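Local coordinates for protein aspartate aminotransferase, mitochondrial (Trypanosoma brucei brucei, PDB 4W5K) that probably catalyses the pyridoxal-phosphate-dependent transfer of an amino group from L-aspartate to 2-oxoglutarate, working as a homodimer, at residues 153-158 with 185-190; 173-178 with 206-211; 239-244 with 256-261; 319-324 with 341-346. The protein carries 1 engineered substitution. All blocks are in the same frame, centred on the assembly; numbering follows the deposited sequence.

Contact 1: 153-158 with 185-190; sequences KGLNLA and VDPTHD. Unlike the reference sequence in segment 153-158: Leu-155 (reference Phe). With MLT (D-malate), chain D; EDO (1,2-ethanediol), chain E.
Leu-155 meets Val-185 and Pro-187 through two parts of its side chain, and this apolar packing, without any hydrogen bond between the segments, makes the contact. Its CB lies 3.8 Å from Val-185 CG1, while CD2 reaches Pro-187 CB at 3.9 Å, the side chains of Leu-155 and Pro-187 crossing at about a right angle. Val-185 also presses its two methyls on the neighbouring backbone. With CG1 anti to the backbone N (chi1 170°), that branch sits 3.4 Å from Leu-155 N, and CG2 lies 3.4 Å from Lys-153 O. Lys-153 and Gly-154 form a G1 beta bulge opposite Asp-149, at the edge of the mixed sheet of the class I aminotransferase fold, where a short outermost strand leads through Asn-156 into helix 157-166. Asn-156 and Thr-188 are the N-caps of helices 157-166 and 189-201.

Polar contacts lead outward to small molecules. Malate O3 meets the His-189 ring at its edge, hydrogen-bonded to ND1 at 2.6 Å; ND1 also donates a longer bond, 3.2 Å, to malate O1, and Arg-193 binds the same ligand. At the far end, Lys-153 NZ donates to O2 of a 1,2-ethanediol, probably from the crystallisation liquor, at 3.0 Å.

Contact 2: 173-178 with 206-211; sequences ILVHAC and PFVDMA. With PLP (pyridoxal-5'-phosphate), chain C.
Ala-177 packs its CB against Met-210 CG at 3.7 Å and against Val-208 CG1 at 3.8 Å. Val-208 also meets Val-175, CG2 to CG2 at 3.9 Å, on one face of the sheet. The opposite face carries Leu-174, whose CD1 bends over the backbone to within 3.4 Å of Phe-207 O, and two residues of the cofactor pocket, His-176 and Asp-209. Asp-209 holds CG anti to its own N (chi1 -178°), which carries the carboxylate to the pyridine end of pyridoxal phosphate: OD2 stands 2.6 Å from PLP N1. The same oxygen is hydrogen-bonded to His-131, a second-shell group that steadies it, and a negative charge here would probably help keep the pyridine nitrogen protonated. His-176 borders the cofactor methyl C2A, and Ala-211 CB lies 3.7 Å from PLP C2.

Behind these groups runs the backbone that sets their spacing. Four hydrogen bonds join the strands, with Phe-207 N to Ile-173 O the straightest (176° at the hydrogen). A water takes the N-H of Ala-211 and lies within hydrogen-bonding distance of Asp-209 O, continuing the link past the strand end. The paired strands run parallel at 27° and are joined through helix 189-201, a beta-alpha-beta crossover whose C-terminal strand ends line the cofactor pocket of a fold type I PLP enzyme.

Contact 3: 239-244 with 256-261; sequences VAQSFS and ALHIST. With PLP (pyridoxal-5'-phosphate), chain C.
Gln-241 and His-258 meet on one face of an antiparallel strand pair, their side chains slanting past one another with amide and imidazole planes 62° apart. The glutamine is stretched out, CG anti to the backbone N (chi1 174°) and the chain straight beyond, which brings its amide end to the rim of the imidazole near the ring plane. The imidazole ND1 is hydrogen-bonded to Ser-94, and Phe-80 meets the ring edge-to-face, so its rotation is held from outside the pair. Ala-256, paired with Gln-241 on this face, has its CB 4.4 Å from Phe-243 CE2.

The opposite face is plainer. Leu-257 leans its CD1 back over the neighbouring strand, 3.5 Å from Val-239 O, and Ala-240 beside it packs on helix 99-110. Backbone bonds fix the register: Val-239 and His-258 form one hydrogen-bonded pair and Gln-241 and Ala-256 the next, with Gln-241 N to Ala-256 O at 2.8 Å, while Ala-240 and Leu-257 make the non-hydrogen-bonded pair between them.

At the end of strand 238-242, Ser-242 points its CB away from strand 256-260, and its OG donates to PLP O3P at 2.6 Å. Ser-242 OG also accepts from Ser-244 N at 3.1 Å, an ST turn; Ser-244 OG lies 2.9 Å from PLP O3P, with O1P also within reach of its proton. Arg-253 binds the cofactor as well, and Tyr-62 of the second subunit packs on Ser-244, completing a phosphate-binding end of the PLP site at the dimer interface.

Contact 4: 319-324 with 341-346; sequences EVRKRL and ERQVGM
Arg-321 reaches across from helix 300-331 to the chain that leaves helix 338-342, and its guanidinium makes all three direct hydrogen bonds of the contact. Extended from CG to NE, the side chain grips Gly-345 side-on through two nitrogens: NE donates to Gly-345 O at 3.0 Å and NH2 donates to that same oxygen at 2.8 Å. The two approaches differ. NE lies in the carbonyl plane, whereas NH2 comes from above it, 45° out of plane, though the oxygen itself lies close to the guanidinium plane in both cases. NH1 takes a third acceptor, Gln-343 OE1, at 3.2 Å, with the amide plane almost perpendicular to the guanidinium (89°). Gln-343 O lies over one guanidinium face, offset toward its rim. NH1 also donates to Ile-340 O, just before the second segment, and Gln-343 turns its own NE2 to Tyr-349 O.

Next along the helix, Lys-322 offers aliphatic carbon instead of charge. Its CG lies 3.4 Å from Glu-341 OE2, and Glu-341 CG packs on Lys-322 CA at 3.6 Å, but the ammonium runs on elsewhere, with Lys-322 NZ 5.7 Å from Glu-341 OE2. A water closes this outer side, donating to Lys-322 O and to Glu-341 OE1.

Chemically, a buried arginine on the long helix is met by the carbonyls of Gly-345 and Ile-340 and the amide oxygen of Gln-343, which probably spread its charge without a carboxylate in direct contact between the two segments, while Lys-322 and Glu-341, on the exposed side, keep their charged ends apart.

Contacts 1, 2 and 3 all reach the same mixed eight-stranded sheet: contact 1 at one outermost strand, 154-155, contact 2 at the parallel pair 172-176 and 205-210, and contact 3 at the antiparallel pair 238-242 and 255-260. Contacts 2 and 3 have centres about 10 Å apart, lie on neighbouring strands, 205-210 and 238-242, and both touch the cofactor. Contact 1 lies about 14 Å from contact 2, centre to centre, and their segments alternate along the chain. Contact 4, last in sequence and off this sheet, touches contact 1 through Gln-343 and Val-344 but is about 27 Å from contact 3 between centres. Contacts 2 and 3 thus lie at the cofactor, while contacts 1 and 4 meet where the sheet edge borders region 338-346.

Contact 1: 153-158 with 185-190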
# COMPACT_ATOMS: atom_id res chain seq x y z
N LYS A 153 7.93 -35.98 -1.18
CA LYS A 153 7.09 -34.78 -1.06
C LYS A 153 7.13 -34.27 0.38
O LYS A 153 6.11 -33.84 0.92
CB LYS A 153 5.63 -35.05 -1.51
CG LYS A 153 5.50 -35.71 -2.90
CD LYS A 153 5.39 -37.26 -2.79
CE LYS A 153 5.93 -37.96 -4.03
NZ LYS A 153 5.56 -39.40 -4.12
N GLY A 154 8.32 -34.32 0.97
CA GLY A 154 8.54 -33.95 2.36
C GLY A 154 9.84 -33.20 2.53
O GLY A 154 10.35 -32.65 1.55
N LEU A 155 10.36 -33.16 3.76
CA LEU A 155 11.52 -32.34 4.09
C LEU A 155 12.86 -33.03 3.86
O LEU A 155 13.01 -34.23 4.10
CB LEU A 155 11.44 -31.90 5.56
CG LEU A 155 12.48 -30.93 6.10
CD1 LEU A 155 12.30 -29.56 5.44
CD2 LEU A 155 12.36 -30.84 7.62
N ASN A 156 13.84 -32.26 3.39
CA ASN A 156 15.22 -32.74 3.35
C ASN A 156 16.02 -31.97 4.40
O ASN A 156 16.74 -31.01 4.09
CB ASN A 156 15.83 -32.58 1.93
CG ASN A 156 17.32 -32.91 1.88
OD1 ASN A 156 17.88 -33.49 2.81
ND2 ASN A 156 17.97 -32.54 0.77
N LEU A 157 15.87 -32.38 5.66
CA LEU A 157 16.52 -31.67 6.76
C LEU A 157 18.06 -31.73 6.70
O LEU A 157 18.69 -30.70 6.90
CB LEU A 157 16.07 -32.22 8.13
CG LEU A 157 16.65 -31.45 9.33
CD1 LEU A 157 16.20 -29.99 9.33
CD2 LEU A 157 16.28 -32.10 10.65
N ALA A 158 18.64 -32.90 6.45
CA ALA A 158 20.10 -33.01 6.39
C ALA A 158 20.65 -32.02 5.35
O ALA A 158 21.66 -31.34 5.57
CB ALA A 158 20.52 -34.42 6.06
N VAL A 185 5.15 -28.44 3.24
CA VAL A 185 6.12 -29.20 4.03
C VAL A 185 6.75 -28.33 5.12
O VAL A 185 7.40 -27.33 4.80
CB VAL A 185 7.23 -29.75 3.11
CG1 VAL A 185 8.42 -30.36 3.93
CG2 VAL A 185 6.63 -30.75 2.13
N ASP A 186 6.52 -28.68 6.39
CA ASP A 186 7.04 -27.91 7.54
C ASP A 186 7.98 -28.76 8.39
O ASP A 186 7.65 -29.89 8.74
CB ASP A 186 5.93 -27.45 8.49
CG ASP A 186 5.07 -26.35 7.94
OD1 ASP A 186 5.46 -25.76 6.91
OD2 ASP A 186 4.01 -26.09 8.57
N PRO A 187 9.12 -28.19 8.80
CA PRO A 187 9.92 -28.88 9.83
C PRO A 187 9.15 -28.94 11.15
O PRO A 187 8.28 -28.10 11.40
CB PRO A 187 11.17 -28.00 9.96
CG PRO A 187 11.15 -27.10 8.71
CD PRO A 187 9.69 -26.88 8.44
N THR A 188 9.44 -29.96 11.97
CA THR A 188 8.90 -30.05 13.33
C THR A 188 9.63 -29.07 14.23
O THR A 188 10.66 -28.51 13.83
CB THR A 188 9.08 -31.45 13.90
OG1 THR A 188 10.49 -31.69 14.08
CG2 THR A 188 8.50 -32.48 12.93
N HIS A 189 9.13 -28.89 15.45
CA HIS A 189 9.88 -28.05 16.38
C HIS A 189 11.26 -28.63 16.70
O HIS A 189 12.20 -27.85 16.84
CB HIS A 189 9.09 -27.79 17.67
CG HIS A 189 7.92 -26.87 17.46
ND1 HIS A 189 7.17 -26.35 18.49
CD2 HIS A 189 7.38 -26.39 16.32
CE1 HIS A 189 6.22 -25.57 17.99
NE2 HIS A 189 6.34 -25.56 16.68
N ASP A 190 11.38 -29.96 16.82
CA ASP A 190 12.69 -30.62 16.93
C ASP A 190 13.60 -30.20 15.77
O ASP A 190 14.78 -29.90 15.98
CB ASP A 190 12.57 -32.16 16.90
CG ASP A 190 12.18 -32.78 18.24
OD1 ASP A 190 12.14 -32.06 19.27
OD2 ASP A 190 11.91 -34.01 18.26
C1 MLT D . 8.73 -26.24 22.08
O1 MLT D . 9.06 -26.91 21.07
O2 MLT D . 9.56 -26.01 23.00
C2 MLT D . 7.32 -25.69 22.18
O3 MLT D . 6.70 -26.06 20.98
C1 EDO E . 2.07 -39.33 -5.88
O1 EDO E . 2.66 -38.29 -5.08
C2 EDO E . 1.75 -40.50 -4.96
O2 EDO E . 2.94 -40.86 -4.23

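Contact 2: 173-178 with 206-211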
# COMPACT_ATOMS: atom_id res chain seq x y z
N ILE A 173 18.94 -15.48 5.93
CA ILE A 173 18.30 -16.77 5.67
C ILE A 173 16.80 -16.62 5.80
O ILE A 173 16.30 -16.37 6.89
CB ILE A 173 18.76 -17.86 6.66
CG1 ILE A 173 20.30 -17.95 6.73
CG2 ILE A 173 18.14 -19.24 6.32
CD1 ILE A 173 20.98 -18.47 5.46
N LEU A 174 16.11 -16.75 4.67
CA LEU A 174 14.64 -16.67 4.60
C LEU A 174 14.01 -18.01 4.98
O LEU A 174 14.34 -19.01 4.36
CB LEU A 174 14.22 -16.28 3.19
CG LEU A 174 12.73 -16.06 2.91
CD1 LEU A 174 12.24 -14.88 3.73
CD2 LEU A 174 12.58 -15.78 1.42
N VAL A 175 13.12 -18.01 5.97
CA VAL A 175 12.43 -19.26 6.36
C VAL A 175 10.93 -18.99 6.49
O VAL A 175 10.54 -17.91 6.92
CB VAL A 175 12.97 -19.84 7.70
CG1 VAL A 175 14.46 -20.24 7.58
CG2 VAL A 175 12.74 -18.88 8.88
N HIS A 176 10.12 -19.98 6.14
CA HIS A 176 8.66 -19.86 6.33
C HIS A 176 8.34 -20.36 7.76
O HIS A 176 8.77 -21.45 8.12
CB HIS A 176 7.87 -20.70 5.32
CG HIS A 176 8.11 -20.33 3.88
ND1 HIS A 176 7.08 -20.33 2.95
CD2 HIS A 176 9.23 -19.99 3.20
CE1 HIS A 176 7.57 -19.99 1.77
NE2 HIS A 176 8.87 -19.78 1.89
N ALA A 177 7.58 -19.61 8.55
CA ALA A 177 7.33 -19.99 9.95
C ALA A 177 6.54 -21.29 10.07
O ALA A 177 6.78 -22.08 10.98
CB ALA A 177 6.60 -18.88 10.68
N CYS A 178 5.59 -21.47 9.16
CA CYS A 178 4.69 -22.63 9.11
C CYS A 178 3.84 -22.52 7.87
O CYS A 178 3.78 -21.44 7.24
CB CYS A 178 3.81 -22.77 10.35
SG CYS A 178 2.88 -21.30 10.83
N PRO A 206 18.29 -14.36 10.46
CA PRO A 206 17.04 -15.00 10.05
C PRO A 206 15.98 -13.99 9.64
O PRO A 206 15.77 -13.02 10.37
CB PRO A 206 16.59 -15.73 11.31
CG PRO A 206 17.23 -14.96 12.43
CD PRO A 206 18.54 -14.47 11.91
N PHE A 207 15.35 -14.23 8.49
CA PHE A 207 14.22 -13.42 7.98
C PHE A 207 13.03 -14.37 7.93
O PHE A 207 12.94 -15.21 7.03
CB PHE A 207 14.57 -12.85 6.61
CG PHE A 207 13.76 -11.63 6.18
CD1 PHE A 207 12.40 -11.54 6.43
CD2 PHE A 207 14.41 -10.58 5.53
CE1 PHE A 207 11.67 -10.40 6.02
CE2 PHE A 207 13.70 -9.42 5.10
CZ PHE A 207 12.32 -9.34 5.35
N VAL A 208 12.15 -14.25 8.90
CA VAL A 208 10.98 -15.15 9.04
C VAL A 208 9.79 -14.60 8.27
O VAL A 208 9.34 -13.49 8.54
CB VAL A 208 10.61 -15.33 10.49
CG1 VAL A 208 9.31 -16.22 10.62
CG2 VAL A 208 11.74 -15.98 11.23
N ASP A 209 9.31 -15.36 7.30
CA ASP A 209 8.04 -15.04 6.64
C ASP A 209 6.96 -15.83 7.39
O ASP A 209 6.89 -17.06 7.30
CB ASP A 209 8.09 -15.41 5.14
CG ASP A 209 6.80 -15.05 4.40
OD1 ASP A 209 5.78 -14.77 5.05
OD2 ASP A 209 6.80 -15.05 3.14
N MET A 210 6.17 -15.11 8.19
CA MET A 210 5.10 -15.74 8.98
C MET A 210 3.75 -15.29 8.44
O MET A 210 3.15 -14.32 8.94
CB MET A 210 5.21 -15.38 10.47
CG MET A 210 4.18 -16.16 11.33
SD MET A 210 4.46 -16.05 13.10
CE MET A 210 4.10 -14.33 13.38
N ALA A 211 3.28 -15.99 7.41
CA ALA A 211 2.05 -15.58 6.72
C ALA A 211 0.82 -16.27 7.27
O ALA A 211 -0.28 -15.87 6.92
CB ALA A 211 2.18 -15.85 5.19
N1 PLP C . 4.43 -14.96 2.07
C2 PLP C . 3.80 -16.17 1.89
C2A PLP C . 4.56 -17.42 2.22
C3 PLP C . 2.49 -16.22 1.42
O3 PLP C . 1.85 -17.42 1.22
C4 PLP C . 1.81 -15.05 1.13
C4A PLP C . 0.34 -15.13 0.85
O4A PLP C . -0.03 -15.52 -0.26
C5 PLP C . 2.45 -13.82 1.32
C6 PLP C . 3.76 -13.78 1.80
C5A PLP C . 1.74 -12.52 0.98
O4P PLP C . 0.80 -12.19 1.97
P PLP C . 0.03 -10.84 1.96
O1P PLP C . -1.26 -10.98 1.21
O2P PLP C . 0.88 -9.76 1.34
O3P PLP C . -0.23 -10.54 3.42
O HOH W 1 4.60 -18.49 6.44

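Contact 3: 239-244 with 256-261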
# COMPACT_ATOMS: atom_id res chain seq x y z
N VAL A 239 10.92 -10.30 11.07
CA VAL A 239 9.69 -11.07 10.90
C VAL A 239 8.70 -10.29 10.03
O VAL A 239 8.39 -9.14 10.35
CB VAL A 239 9.00 -11.38 12.24
CG1 VAL A 239 7.76 -12.26 12.00
CG2 VAL A 239 9.96 -12.10 13.20
N ALA A 240 8.24 -10.91 8.93
CA ALA A 240 7.19 -10.34 8.09
C ALA A 240 5.91 -11.07 8.45
O ALA A 240 5.81 -12.29 8.29
CB ALA A 240 7.50 -10.53 6.60
N GLN A 241 4.95 -10.32 8.99
CA GLN A 241 3.75 -10.91 9.57
C GLN A 241 2.51 -10.51 8.76
O GLN A 241 2.19 -9.33 8.64
CB GLN A 241 3.63 -10.46 11.04
CG GLN A 241 2.37 -10.86 11.76
CD GLN A 241 2.35 -10.34 13.19
OE1 GLN A 241 2.88 -9.25 13.47
NE2 GLN A 241 1.71 -11.08 14.10
N SER A 242 1.79 -11.50 8.22
CA SER A 242 0.57 -11.25 7.44
C SER A 242 -0.70 -11.51 8.23
O SER A 242 -0.82 -12.51 8.94
CB SER A 242 0.57 -12.14 6.18
OG SER A 242 -0.67 -12.01 5.49
N PHE A 243 -1.68 -10.60 8.08
CA PHE A 243 -3.00 -10.82 8.64
C PHE A 243 -4.03 -11.19 7.59
O PHE A 243 -5.23 -11.26 7.88
CB PHE A 243 -3.42 -9.56 9.43
CG PHE A 243 -2.55 -9.34 10.62
CD1 PHE A 243 -2.54 -10.26 11.67
CD2 PHE A 243 -1.65 -8.28 10.67
CE1 PHE A 243 -1.69 -10.08 12.76
CE2 PHE A 243 -0.82 -8.09 11.77
CZ PHE A 243 -0.84 -8.99 12.82
N SER A 244 -3.55 -11.49 6.39
CA SER A 244 -4.46 -11.80 5.28
C SER A 244 -5.22 -13.09 5.49
O SER A 244 -6.45 -13.10 5.44
CB SER A 244 -3.68 -11.87 3.96
OG SER A 244 -3.17 -10.58 3.62
N ALA A 256 2.41 -6.61 9.43
CA ALA A 256 3.40 -5.86 10.22
C ALA A 256 4.79 -6.44 9.97
O ALA A 256 4.95 -7.60 9.58
CB ALA A 256 3.05 -5.91 11.73
N LEU A 257 5.78 -5.60 10.22
CA LEU A 257 7.19 -5.92 10.11
C LEU A 257 7.85 -5.70 11.46
O LEU A 257 7.58 -4.70 12.11
CB LEU A 257 7.84 -5.05 9.03
CG LEU A 257 9.37 -5.07 8.95
CD1 LEU A 257 9.85 -6.46 8.54
CD2 LEU A 257 9.79 -4.06 7.91
N HIS A 258 8.75 -6.62 11.87
CA HIS A 258 9.42 -6.52 13.17
C HIS A 258 10.90 -6.79 12.96
O HIS A 258 11.22 -7.76 12.27
CB HIS A 258 8.86 -7.55 14.17
CG HIS A 258 7.37 -7.53 14.28
ND1 HIS A 258 6.68 -6.55 14.96
CD2 HIS A 258 6.44 -8.40 13.81
CE1 HIS A 258 5.38 -6.81 14.89
NE2 HIS A 258 5.21 -7.92 14.19
N ILE A 259 11.76 -5.94 13.50
CA ILE A 259 13.20 -6.21 13.52
C ILE A 259 13.74 -6.09 14.94
O ILE A 259 13.70 -5.03 15.55
CB ILE A 259 14.02 -5.24 12.62
CG1 ILE A 259 13.44 -5.16 11.19
CG2 ILE A 259 15.52 -5.65 12.65
CD1 ILE A 259 12.50 -3.96 11.00
N SER A 260 14.28 -7.18 15.47
CA SER A 260 14.90 -7.10 16.78
C SER A 260 16.31 -6.54 16.69
O SER A 260 16.98 -6.68 15.67
CB SER A 260 14.95 -8.47 17.46
OG SER A 260 15.82 -9.36 16.78
N THR A 261 16.72 -5.86 17.75
CA THR A 261 18.01 -5.20 17.83
C THR A 261 18.59 -5.34 19.23
O THR A 261 17.96 -5.91 20.12
CB THR A 261 17.91 -3.69 17.49
OG1 THR A 261 17.24 -3.00 18.56
CG2 THR A 261 17.18 -3.47 16.19
N1 PLP C . 4.43 -14.96 2.07
C2 PLP C . 3.80 -16.17 1.89
C2A PLP C . 4.56 -17.42 2.22
C3 PLP C . 2.49 -16.22 1.42
O3 PLP C . 1.85 -17.42 1.22
C4 PLP C . 1.81 -15.05 1.13
C4A PLP C . 0.34 -15.13 0.85
O4A PLP C . -0.03 -15.52 -0.26
C5 PLP C . 2.45 -13.82 1.32
C6 PLP C . 3.76 -13.78 1.80
C5A PLP C . 1.74 -12.52 0.98
O4P PLP C . 0.80 -12.19 1.97
P PLP C . 0.03 -10.84 1.96
O1P PLP C . -1.26 -10.98 1.21
O2P PLP C . 0.88 -9.76 1.34
O3P PLP C . -0.23 -10.54 3.42

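Contact 4: 319-324 with 341-346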
# COMPACT_ATOMS: atom_id res chain seq x y z
N GLU A 319 -8.81 -31.68 7.80
CA GLU A 319 -9.74 -32.78 7.62
C GLU A 319 -9.94 -33.10 6.14
O GLU A 319 -10.10 -34.25 5.78
CB GLU A 319 -11.09 -32.47 8.29
CG GLU A 319 -12.03 -33.68 8.46
CD GLU A 319 -12.79 -34.04 7.19
OE1 GLU A 319 -13.06 -35.25 6.97
OE2 GLU A 319 -13.12 -33.13 6.41
N VAL A 320 -9.91 -32.09 5.28
CA VAL A 320 -10.11 -32.38 3.87
C VAL A 320 -8.86 -33.05 3.25
O VAL A 320 -8.99 -33.88 2.35
CB VAL A 320 -10.53 -31.13 3.05
CG1 VAL A 320 -9.33 -30.27 2.67
CG2 VAL A 320 -11.30 -31.55 1.82
N ARG A 321 -7.67 -32.71 3.76
CA ARG A 321 -6.45 -33.46 3.42
C ARG A 321 -6.60 -34.94 3.80
O ARG A 321 -6.32 -35.86 2.98
CB ARG A 321 -5.22 -32.86 4.13
CG ARG A 321 -4.72 -31.53 3.53
CD ARG A 321 -3.61 -30.94 4.39
NE ARG A 321 -2.93 -29.81 3.79
CZ ARG A 321 -1.95 -29.91 2.90
NH1 ARG A 321 -1.56 -31.11 2.47
NH2 ARG A 321 -1.33 -28.82 2.43
N LYS A 322 -7.06 -35.18 5.03
CA LYS A 322 -7.22 -36.55 5.53
C LYS A 322 -8.26 -37.31 4.71
O LYS A 322 -8.10 -38.51 4.42
CB LYS A 322 -7.60 -36.51 7.02
CG LYS A 322 -7.89 -37.86 7.68
CD LYS A 322 -7.98 -37.69 9.19
CE LYS A 322 -8.20 -39.02 9.90
NZ LYS A 322 -9.54 -39.05 10.55
N ARG A 323 -9.34 -36.62 4.35
CA ARG A 323 -10.41 -37.21 3.55
C ARG A 323 -9.93 -37.55 2.13
O ARG A 323 -10.29 -38.60 1.59
CB ARG A 323 -11.61 -36.27 3.49
CG ARG A 323 -12.76 -36.76 2.59
CD ARG A 323 -13.73 -37.63 3.34
NE ARG A 323 -14.83 -38.09 2.48
CZ ARG A 323 -15.94 -37.41 2.23
NH1 ARG A 323 -16.11 -36.21 2.78
NH2 ARG A 323 -16.88 -37.91 1.45
N LEU A 324 -9.14 -36.66 1.53
CA LEU A 324 -8.54 -36.94 0.21
C LEU A 324 -7.76 -38.27 0.25
O LEU A 324 -7.92 -39.16 -0.61
CB LEU A 324 -7.61 -35.81 -0.22
CG LEU A 324 -7.02 -35.90 -1.63
CD1 LEU A 324 -8.14 -35.92 -2.65
CD2 LEU A 324 -6.10 -34.71 -1.92
N GLU A 341 -1.37 -35.67 4.26
CA GLU A 341 -1.73 -35.47 5.68
C GLU A 341 -0.58 -34.90 6.51
O GLU A 341 -0.82 -34.25 7.51
CB GLU A 341 -2.21 -36.80 6.30
CG GLU A 341 -3.65 -37.10 6.03
CD GLU A 341 -4.15 -38.32 6.81
OE1 GLU A 341 -4.18 -39.42 6.22
OE2 GLU A 341 -4.48 -38.17 8.01
N ARG A 342 0.66 -35.15 6.09
CA ARG A 342 1.84 -34.68 6.82
C ARG A 342 2.03 -33.19 6.57
O ARG A 342 2.44 -32.43 7.46
CB ARG A 342 3.09 -35.44 6.39
CG ARG A 342 4.27 -35.18 7.30
CD ARG A 342 5.47 -36.05 6.95
NE ARG A 342 5.06 -37.44 6.71
CZ ARG A 342 5.00 -38.03 5.52
NH1 ARG A 342 5.35 -37.37 4.40
NH2 ARG A 342 4.61 -39.29 5.43
N GLN A 343 1.72 -32.79 5.34
CA GLN A 343 1.77 -31.36 4.97
C GLN A 343 0.75 -30.52 5.74
O GLN A 343 -0.30 -31.01 6.16
CB GLN A 343 1.55 -31.23 3.46
CG GLN A 343 2.71 -31.67 2.58
CD GLN A 343 2.25 -31.89 1.16
OE1 GLN A 343 1.11 -31.57 0.81
NE2 GLN A 343 3.12 -32.45 0.32
N VAL A 344 1.05 -29.22 5.89
CA VAL A 344 0.24 -28.30 6.69
C VAL A 344 -0.18 -27.08 5.87
O VAL A 344 0.64 -26.46 5.20
CB VAL A 344 1.03 -27.83 7.94
CG1 VAL A 344 0.28 -26.76 8.74
CG2 VAL A 344 1.39 -29.03 8.82
N GLY A 345 -1.48 -26.75 5.92
CA GLY A 345 -1.96 -25.51 5.33
C GLY A 345 -2.67 -25.68 4.00
O GLY A 345 -2.93 -26.82 3.55
N MET A 346 -2.96 -24.54 3.36
CA MET A 346 -3.80 -24.52 2.17
C MET A 346 -3.16 -25.07 0.92
O MET A 346 -3.86 -25.44 -0.01
CB MET A 346 -4.24 -23.08 1.86
CG MET A 346 -5.38 -22.61 2.69
SD MET A 346 -5.96 -21.06 1.97
CE MET A 346 -4.74 -19.87 2.58
O HOH W 2 -6.61 -40.52 5.82